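Local coordinates for protein design 2L4HC2_11 (Synthetic construct, PDB 5J2L) that is a computationally designed helical hairpin that pairs with a second copy of itself, with buried hydrogen-bond networks intended to make that pairing specific, at residues A[7-10]-A[11-15]; A[29-32]-A[33-37]; A[58-61]-A[62-65]. One frame throughout, in Å; residues are numbered along the deposited sequence.

Interaction 1 (A[7-10]-A[11-15]); sequences EDYK and LREAQ
Lys-10 lies alongside Glu-13, one turn further on, the two chains pointing the same way, and its ammonium NZ ends 2.7 Å from Glu-13 OE1 in a salt bridge. The carboxylate oxygen is met on its syn side, with the nitrogen 15° out of the carboxylate plane. Two successive bends, chi2 -64° and chi3 -79°, turn the lysine chain forward along the helix, toward Glu-13, and bring its CD as well as its CE to 3.3 Å from the same Glu-13 OE1. A water adds to the link: it donates to Lys-10 O at 2.8 Å and, more weakly, to Glu-13 OE1. Lys-10 O also accepts from Ala-14 N, so this carbonyl serves both the helix and the solvent.

On another side of the helix, Arg-12 curls back over the preceding turn. One face of its guanidinium rests on Tyr-9 CA and Asp-8 O, with NH1 3.5 Å from Asp-8 O. The bond at that carbonyl is the helical one from Arg-12 N, at 3.0 Å. On the inner side Leu-11 sets CG 3.2 Å from Glu-7 O, close against the oxygen that its own amide N binds.

Glu-7 turns its carboxylate to Arg-81 of the same chain in a salt bridge. Lys-10 and Leu-11 face helix 46-80, where the side chain of Glu-73 touches that of Lys-10, and Leu-74 and Ile-77 receive the leucine, while Ala-14 packs on Ile-78 of the second subunit.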
loop_
_atom_site.group_PDB
_atom_site.type_symbol
_atom_site.label_atom_id
_atom_site.label_comp_id
_atom_site.label_asym_id
_atom_site.label_seq_id
_atom_site.Cartn_x
_atom_site.Cartn_y
_atom_site.Cartn_z
ATOM N N GLU A 7 28.768 0.108 -3.664
ATOM C CA GLU A 7 27.608 0.987 -3.710
ATOM C C GLU A 7 26.850 0.824 -5.005
ATOM O O GLU A 7 25.622 0.762 -4.982
ATOM C CB GLU A 7 27.985 2.449 -3.530
ATOM C CG GLU A 7 28.435 2.827 -2.130
ATOM C CD GLU A 7 28.745 4.290 -2.019
ATOM O OE1 GLU A 7 28.883 4.929 -3.042
ATOM O OE2 GLU A 7 28.825 4.778 -0.916
ATOM N N ASP A 8 27.575 0.744 -6.126
ATOM C CA ASP A 8 26.933 0.594 -7.429
ATOM C C ASP A 8 26.172 -0.714 -7.434
ATOM O O ASP A 8 25.076 -0.807 -7.993
ATOM C CB ASP A 8 27.948 0.676 -8.570
ATOM C CG ASP A 8 28.510 2.089 -8.754
ATOM O OD1 ASP A 8 27.956 3.018 -8.200
ATOM O OD2 ASP A 8 29.495 2.223 -9.441
ATOM N N TYR A 9 26.759 -1.717 -6.780
ATOM C CA TYR A 9 26.126 -3.009 -6.609
ATOM C C TYR A 9 24.817 -2.872 -5.836
ATOM O O TYR A 9 23.798 -3.409 -6.262
ATOM C CB TYR A 9 27.051 -3.982 -5.877
ATOM C CG TYR A 9 26.352 -5.259 -5.486
ATOM C CD1 TYR A 9 26.241 -6.320 -6.376
ATOM C CD2 TYR A 9 25.792 -5.358 -4.220
ATOM C CE1 TYR A 9 25.583 -7.479 -5.992
ATOM C CE2 TYR A 9 25.131 -6.508 -3.836
ATOM C CZ TYR A 9 25.030 -7.568 -4.718
ATOM O OH TYR A 9 24.384 -8.716 -4.337
ATOM N N LYS A 10 24.868 -2.179 -4.701
ATOM C CA LYS A 10 23.706 -2.025 -3.834
ATOM C C LYS A 10 22.627 -1.183 -4.516
ATOM O O LYS A 10 21.440 -1.416 -4.309
ATOM C CB LYS A 10 24.129 -1.424 -2.486
ATOM C CG LYS A 10 25.065 -2.322 -1.670
ATOM C CD LYS A 10 24.390 -3.632 -1.258
ATOM C CE LYS A 10 23.456 -3.457 -0.057
ATOM N NZ LYS A 10 22.708 -4.723 0.261
ATOM N N LEU A 11 23.039 -0.231 -5.344
ATOM C CA LEU A 11 22.106 0.584 -6.090
ATOM C C LEU A 11 21.385 -0.286 -7.114
ATOM O O LEU A 11 20.172 -0.170 -7.276
ATOM C CB LEU A 11 22.836 1.750 -6.756
ATOM C CG LEU A 11 23.382 2.823 -5.798
ATOM C CD1 LEU A 11 24.283 3.778 -6.574
ATOM C CD2 LEU A 11 22.216 3.583 -5.176
ATOM N N ARG A 12 22.117 -1.196 -7.773
ATOM C CA ARG A 12 21.464 -2.104 -8.720
ATOM C C ARG A 12 20.490 -3.005 -7.980
ATOM O O ARG A 12 19.382 -3.240 -8.464
ATOM C CB ARG A 12 22.469 -2.920 -9.516
ATOM C CG ARG A 12 23.214 -2.107 -10.565
ATOM C CD ARG A 12 23.965 -2.960 -11.535
ATOM N NE ARG A 12 25.024 -3.705 -10.889
ATOM C CZ ARG A 12 26.244 -3.202 -10.639
ATOM N NH1 ARG A 12 26.518 -1.960 -10.977
ATOM N NH2 ARG A 12 27.155 -3.952 -10.051
ATOM N N GLU A 13 20.888 -3.472 -6.797
ATOM C CA GLU A 13 20.023 -4.280 -5.949
ATOM C C GLU A 13 18.705 -3.547 -5.648
ATOM O O GLU A 13 17.625 -4.114 -5.802
ATOM C CB GLU A 13 20.713 -4.633 -4.638
ATOM C CG GLU A 13 19.861 -5.472 -3.701
ATOM C CD GLU A 13 20.542 -5.747 -2.384
ATOM O OE1 GLU A 13 21.551 -5.141 -2.133
ATOM O OE2 GLU A 13 20.060 -6.564 -1.632
ATOM N N ALA A 14 18.812 -2.303 -5.199
ATOM C CA ALA A 14 17.630 -1.508 -4.856
ATOM C C ALA A 14 16.744 -1.299 -6.075
ATOM O O ALA A 14 15.523 -1.396 -5.964
ATOM C CB ALA A 14 18.041 -0.183 -4.255
ATOM N N GLN A 15 17.349 -1.014 -7.226
ATOM C CA GLN A 15 16.568 -0.824 -8.431
ATOM C C GLN A 15 15.846 -2.093 -8.821
ATOM O O GLN A 15 14.697 -2.032 -9.253
ATOM C CB GLN A 15 17.411 -0.322 -9.603
ATOM C CG GLN A 15 16.579 -0.127 -10.879
ATOM C CD GLN A 15 15.457 0.910 -10.738
ATOM O OE1 GLN A 15 15.695 2.053 -10.327
ATOM N NE2 GLN A 15 14.226 0.511 -11.080
HETATM O O HOH W 1 20.522 -2.485 -1.912
#

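Interaction 2 (A[29-32]-A[33-37]); sequences RKRL and KEIQR
Arg-31 NH1 donates to Glu-34 OE1 at 2.9 Å, N-H...O 161°, closing a salt bridge across three residues. The carboxylate oxygen sits at the guanidinium's edge, close to its plane, but is itself met on the anti side. The two flat groups are turned 55° from each other, so this is a single-point grip by NH1 rather than a paired, coplanar one. Arg-31 CD also closes on Glu-34 OE1, at 3.4 Å.

Over one face of the same guanidinium lies Ile-35, whose CG1 and CD1 approach NH2. The arginine and isoleucine chains cross at about a right angle. Bends at chi2 and chi3 swing the head of Arg-31 forward over the next turn, with its edge to the acid and a face to the aliphatic branch. Ile-35 CG1 in turn sits 3.1 Å from Arg-31 O, the carbonyl that accepts the Ile-35 amide.

The supporting motif is plain alpha-helix, in one arm of a two-helix hairpin that dimerises into a four-helix bundle. Carbonyls of residues 29 to 32 accept in turn from the amides of 33 to 36. On the outer side, Lys-33 CD passes 3.8 Å from Arg-29 NH1, and the like charges of Arg-29 NH1 and Lys-33 NZ remain 4.5 Å apart.

Further out, Arg-31 NH2 has a salt bridge to Glu-52 on helix 46-80, so the guanidinium is held by acids on both helices and its rotation is probably restricted. Leu-53 and Ile-56 pack against Ile-35 from that helix, and the second subunit brings Ile-57 to Ile-35 and Gln-61 to Leu-32.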
loop_
_atom_site.group_PDB
_atom_site.type_symbol
_atom_site.label_atom_id
_atom_site.label_comp_id
_atom_site.label_asym_id
_atom_site.label_seq_id
_atom_site.Cartn_x
_atom_site.Cartn_y
_atom_site.Cartn_z
ATOM N N ARG A 29 -3.457 -2.826 -7.391
ATOM C CA ARG A 29 -4.416 -1.989 -8.083
ATOM C C ARG A 29 -5.440 -2.850 -8.824
ATOM O O ARG A 29 -6.637 -2.586 -8.755
ATOM C CB ARG A 29 -3.736 -1.046 -9.041
ATOM C CG ARG A 29 -4.696 -0.062 -9.683
ATOM C CD ARG A 29 -4.019 0.883 -10.601
ATOM N NE ARG A 29 -4.943 1.910 -11.057
ATOM C CZ ARG A 29 -5.792 1.783 -12.093
ATOM N NH1 ARG A 29 -5.822 0.666 -12.792
ATOM N NH2 ARG A 29 -6.598 2.787 -12.399
ATOM N N LYS A 30 -4.973 -3.876 -9.524
ATOM C CA LYS A 30 -5.886 -4.762 -10.235
ATOM C C LYS A 30 -6.820 -5.497 -9.289
ATOM O O LYS A 30 -8.019 -5.587 -9.566
ATOM C CB LYS A 30 -5.122 -5.757 -11.107
ATOM C CG LYS A 30 -4.479 -5.124 -12.334
ATOM C CD LYS A 30 -3.741 -6.159 -13.171
ATOM C CE LYS A 30 -3.118 -5.519 -14.414
ATOM N NZ LYS A 30 -2.339 -6.501 -15.218
ATOM N N ARG A 31 -6.291 -5.982 -8.167
ATOM C CA ARG A 31 -7.111 -6.678 -7.185
ATOM C C ARG A 31 -8.178 -5.774 -6.581
ATOM O O ARG A 31 -9.313 -6.208 -6.414
ATOM C CB ARG A 31 -6.272 -7.286 -6.086
ATOM C CG ARG A 31 -5.527 -8.534 -6.483
ATOM C CD ARG A 31 -6.511 -9.619 -6.722
ATOM N NE ARG A 31 -7.196 -9.950 -5.487
ATOM C CZ ARG A 31 -8.507 -10.241 -5.351
ATOM N NH1 ARG A 31 -9.335 -10.255 -6.376
ATOM N NH2 ARG A 31 -8.971 -10.511 -4.148
ATOM N N LEU A 32 -7.836 -4.531 -6.261
ATOM C CA LEU A 32 -8.839 -3.621 -5.710
ATOM C C LEU A 32 -9.975 -3.378 -6.716
ATOM O O LEU A 32 -11.137 -3.278 -6.315
ATOM C CB LEU A 32 -8.173 -2.319 -5.232
ATOM C CG LEU A 32 -7.348 -2.455 -3.924
ATOM C CD1 LEU A 32 -6.516 -1.201 -3.695
ATOM C CD2 LEU A 32 -8.315 -2.657 -2.753
ATOM N N LYS A 33 -9.647 -3.311 -8.014
ATOM C CA LYS A 33 -10.686 -3.180 -9.047
ATOM C C LYS A 33 -11.592 -4.390 -9.046
ATOM O O LYS A 33 -12.816 -4.261 -9.131
ATOM C CB LYS A 33 -10.078 -3.010 -10.445
ATOM C CG LYS A 33 -9.448 -1.665 -10.709
ATOM C CD LYS A 33 -8.836 -1.604 -12.114
ATOM C CE LYS A 33 -9.916 -1.607 -13.199
ATOM N NZ LYS A 33 -9.343 -1.526 -14.579
ATOM N N GLU A 34 -10.984 -5.572 -8.939
ATOM C CA GLU A 34 -11.734 -6.815 -8.930
ATOM C C GLU A 34 -12.675 -6.857 -7.728
ATOM O O GLU A 34 -13.844 -7.242 -7.841
ATOM C CB GLU A 34 -10.772 -8.018 -8.930
ATOM C CG GLU A 34 -9.990 -8.211 -10.222
ATOM C CD GLU A 34 -8.914 -9.285 -10.146
ATOM O OE1 GLU A 34 -8.854 -9.999 -9.176
ATOM O OE2 GLU A 34 -8.122 -9.364 -11.056
ATOM N N ILE A 35 -12.163 -6.430 -6.580
ATOM C CA ILE A 35 -12.936 -6.486 -5.344
ATOM C C ILE A 35 -14.120 -5.517 -5.470
ATOM O O ILE A 35 -15.248 -5.857 -5.100
ATOM C CB ILE A 35 -12.034 -6.163 -4.134
ATOM C CG1 ILE A 35 -10.993 -7.283 -3.977
ATOM C CG2 ILE A 35 -12.869 -6.072 -2.860
ATOM C CD1 ILE A 35 -9.860 -6.949 -3.010
ATOM N N GLN A 36 -13.861 -4.339 -6.017
ATOM C CA GLN A 36 -14.907 -3.356 -6.273
ATOM C C GLN A 36 -16.012 -3.951 -7.152
ATOM O O GLN A 36 -17.198 -3.754 -6.886
ATOM C CB GLN A 36 -14.304 -2.112 -6.915
ATOM C CG GLN A 36 -15.286 -1.019 -7.269
ATOM C CD GLN A 36 -15.991 -0.424 -6.088
ATOM O OE1 GLN A 36 -15.374 0.016 -5.113
ATOM N NE2 GLN A 36 -17.313 -0.391 -6.180
ATOM N N ARG A 37 -15.613 -4.702 -8.171
ATOM C CA ARG A 37 -16.570 -5.321 -9.071
ATOM C C ARG A 37 -17.424 -6.359 -8.342
ATOM O O ARG A 37 -18.627 -6.454 -8.594
ATOM C CB ARG A 37 -15.884 -5.944 -10.296
ATOM C CG ARG A 37 -15.289 -4.920 -11.269
ATOM C CD ARG A 37 -15.050 -5.508 -12.620
ATOM N NE ARG A 37 -13.915 -6.391 -12.786
ATOM C CZ ARG A 37 -12.733 -6.075 -13.371
ATOM N NH1 ARG A 37 -12.491 -4.878 -13.867
ATOM N NH2 ARG A 37 -11.817 -7.017 -13.500
#

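Interaction 3 (A[58-61]-A[62-65]); sequences RRLQ and EQSE
With CG anti to the backbone N (chi1 -170°) and a bend at chi3 of 66°, Arg-58 swings its guanidinium forward along the helix to Glu-62, which reaches out with its chain extended beyond CG. The pairing is that of an i to i+4 salt bridge on an exposed side of helix 46-80, one arm of the designed helical hairpin, though NH1 and OE2 are modelled too close together for its details to be relied on. As modelled, Glu-62 OE2 lies at the guanidinium's edge, with the guanidinium and carboxylate planes 82° apart. Arg-58 NH2 has a second acid in Glu-55, a turn earlier.

Below this pair the backbone is regular: Arg-58 O takes the amide of Glu-62 at 2.9 Å, and Leu-60 O that of Ser-64, also at 2.9 Å. The aliphatic part of Glu-62 runs back over the first of these carbonyls, its CG 3.4 Å from Arg-58 O.

The inner face places two buried polar side chains in the bundle. Gln-63 NE2 donates to Thr-25 and Gln-21 of helix 7-41, and Ser-64 OG is hydrogen-bonded to Gln-21 of the second subunit, consistent with the buried network the design was built around. Leu-60 packs on Ile-28 of its own chain and on Leu-67 of the second subunit. Arg-59 turns to Glu-27 in a salt bridge between the helices.

Toward the C-terminal end, a water donates to Gln-61 O at 3.0 Å and to Glu-65 OE2 at 2.9 Å.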
loop_
_atom_site.group_PDB
_atom_site.type_symbol
_atom_site.label_atom_id
_atom_site.label_comp_id
_atom_site.label_asym_id
_atom_site.label_seq_id
_atom_site.Cartn_x
_atom_site.Cartn_y
_atom_site.Cartn_z
ATOM N N ARG A 58 -2.564 -6.542 4.052
ATOM C CA ARG A 58 -1.360 -7.271 4.388
ATOM C C ARG A 58 -0.292 -7.005 3.316
ATOM O O ARG A 58 0.870 -6.734 3.629
ATOM C CB ARG A 58 -1.676 -8.763 4.532
ATOM C CG ARG A 58 -0.560 -9.606 5.121
ATOM C CD ARG A 58 -0.845 -11.056 5.022
ATOM N NE ARG A 58 -0.862 -11.461 3.632
ATOM C CZ ARG A 58 0.249 -11.588 2.882
ATOM N NH1 ARG A 58 1.424 -11.342 3.420
ATOM N NH2 ARG A 58 0.159 -11.943 1.613
ATOM N N ARG A 59 -0.702 -7.064 2.051
ATOM C CA ARG A 59 0.183 -6.827 0.931
ATOM C C ARG A 59 0.742 -5.398 0.943
ATOM O O ARG A 59 1.928 -5.190 0.699
ATOM C CB ARG A 59 -0.549 -7.131 -0.380
ATOM C CG ARG A 59 -0.860 -8.611 -0.563
ATOM C CD ARG A 59 -1.448 -8.935 -1.889
ATOM N NE ARG A 59 -0.480 -8.766 -2.958
ATOM C CZ ARG A 59 -0.730 -8.972 -4.265
ATOM N NH1 ARG A 59 -1.928 -9.361 -4.648
ATOM N NH2 ARG A 59 0.241 -8.794 -5.148
ATOM N N LEU A 60 -0.096 -4.415 1.242
ATOM C CA LEU A 60 0.389 -3.045 1.308
ATOM C C LEU A 60 1.406 -2.893 2.422
ATOM O O LEU A 60 2.412 -2.215 2.253
ATOM C CB LEU A 60 -0.770 -2.040 1.509
ATOM C CG LEU A 60 -1.681 -1.807 0.304
ATOM C CD1 LEU A 60 -2.875 -0.955 0.732
ATOM C CD2 LEU A 60 -0.894 -1.096 -0.779
ATOM N N GLN A 61 1.141 -3.533 3.555
ATOM C CA GLN A 61 2.035 -3.460 4.694
ATOM C C GLN A 61 3.387 -4.065 4.336
ATOM O O GLN A 61 4.433 -3.524 4.696
ATOM C CB GLN A 61 1.411 -4.159 5.888
ATOM C CG GLN A 61 0.201 -3.444 6.453
ATOM C CD GLN A 61 -0.441 -4.226 7.585
ATOM O OE1 GLN A 61 -0.316 -5.452 7.673
ATOM N NE2 GLN A 61 -1.135 -3.523 8.467
ATOM N N GLU A 62 3.363 -5.173 3.611
ATOM C CA GLU A 62 4.602 -5.796 3.177
ATOM C C GLU A 62 5.371 -4.888 2.228
ATOM O O GLU A 62 6.592 -4.754 2.336
ATOM C CB GLU A 62 4.341 -7.153 2.523
ATOM C CG GLU A 62 3.887 -8.238 3.489
ATOM C CD GLU A 62 3.665 -9.577 2.832
ATOM O OE1 GLU A 62 3.506 -9.632 1.633
ATOM O OE2 GLU A 62 3.668 -10.559 3.539
ATOM N N GLN A 63 4.659 -4.251 1.307
ATOM C CA GLN A 63 5.295 -3.346 0.366
ATOM C C GLN A 63 5.971 -2.202 1.093
ATOM O O GLN A 63 7.118 -1.859 0.801
ATOM C CB GLN A 63 4.294 -2.832 -0.679
ATOM C CG GLN A 63 4.925 -1.884 -1.674
ATOM C CD GLN A 63 4.034 -1.566 -2.849
ATOM O OE1 GLN A 63 2.938 -1.005 -2.720
ATOM N NE2 GLN A 63 4.526 -1.943 -4.026
ATOM N N SER A 64 5.246 -1.634 2.025
ATOM C CA SER A 64 5.682 -0.538 2.846
ATOM C C SER A 64 6.984 -0.884 3.577
ATOM O O SER A 64 7.935 -0.104 3.548
ATOM C CB SER A 64 4.566 -0.187 3.803
ATOM O OG SER A 64 4.923 0.860 4.645
ATOM N N GLU A 65 7.027 -2.063 4.195
ATOM C CA GLU A 65 8.225 -2.474 4.925
ATOM C C GLU A 65 9.409 -2.656 3.988
ATOM O O GLU A 65 10.526 -2.271 4.336
ATOM C CB GLU A 65 7.959 -3.732 5.729
ATOM C CG GLU A 65 7.004 -3.498 6.892
ATOM C CD GLU A 65 7.520 -2.457 7.861
ATOM O OE1 GLU A 65 8.673 -2.529 8.224
ATOM O OE2 GLU A 65 6.764 -1.586 8.232
HETATM O O HOH W 2 4.131 -1.629 7.015
#

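Overall arrangement
From the N terminus, interaction 1 comes first on helix 7-41, interaction 2 follows near the far end of that helix, and interaction 3 lies on helix 46-80 after the turn. Each joins neighbouring helical turns, so none closes a long loop, and the three run in series without nesting or crossing. The centres of interactions 1 and 2 are about 33 Å apart, on opposite sides of the chain's centre, with interaction 3 near the middle of the hairpin. Interactions 2 and 3 meet where Arg-31 CG packs 4.1 Å from Arg-59 NH1, joining the two helices. All three also touch the second subunit.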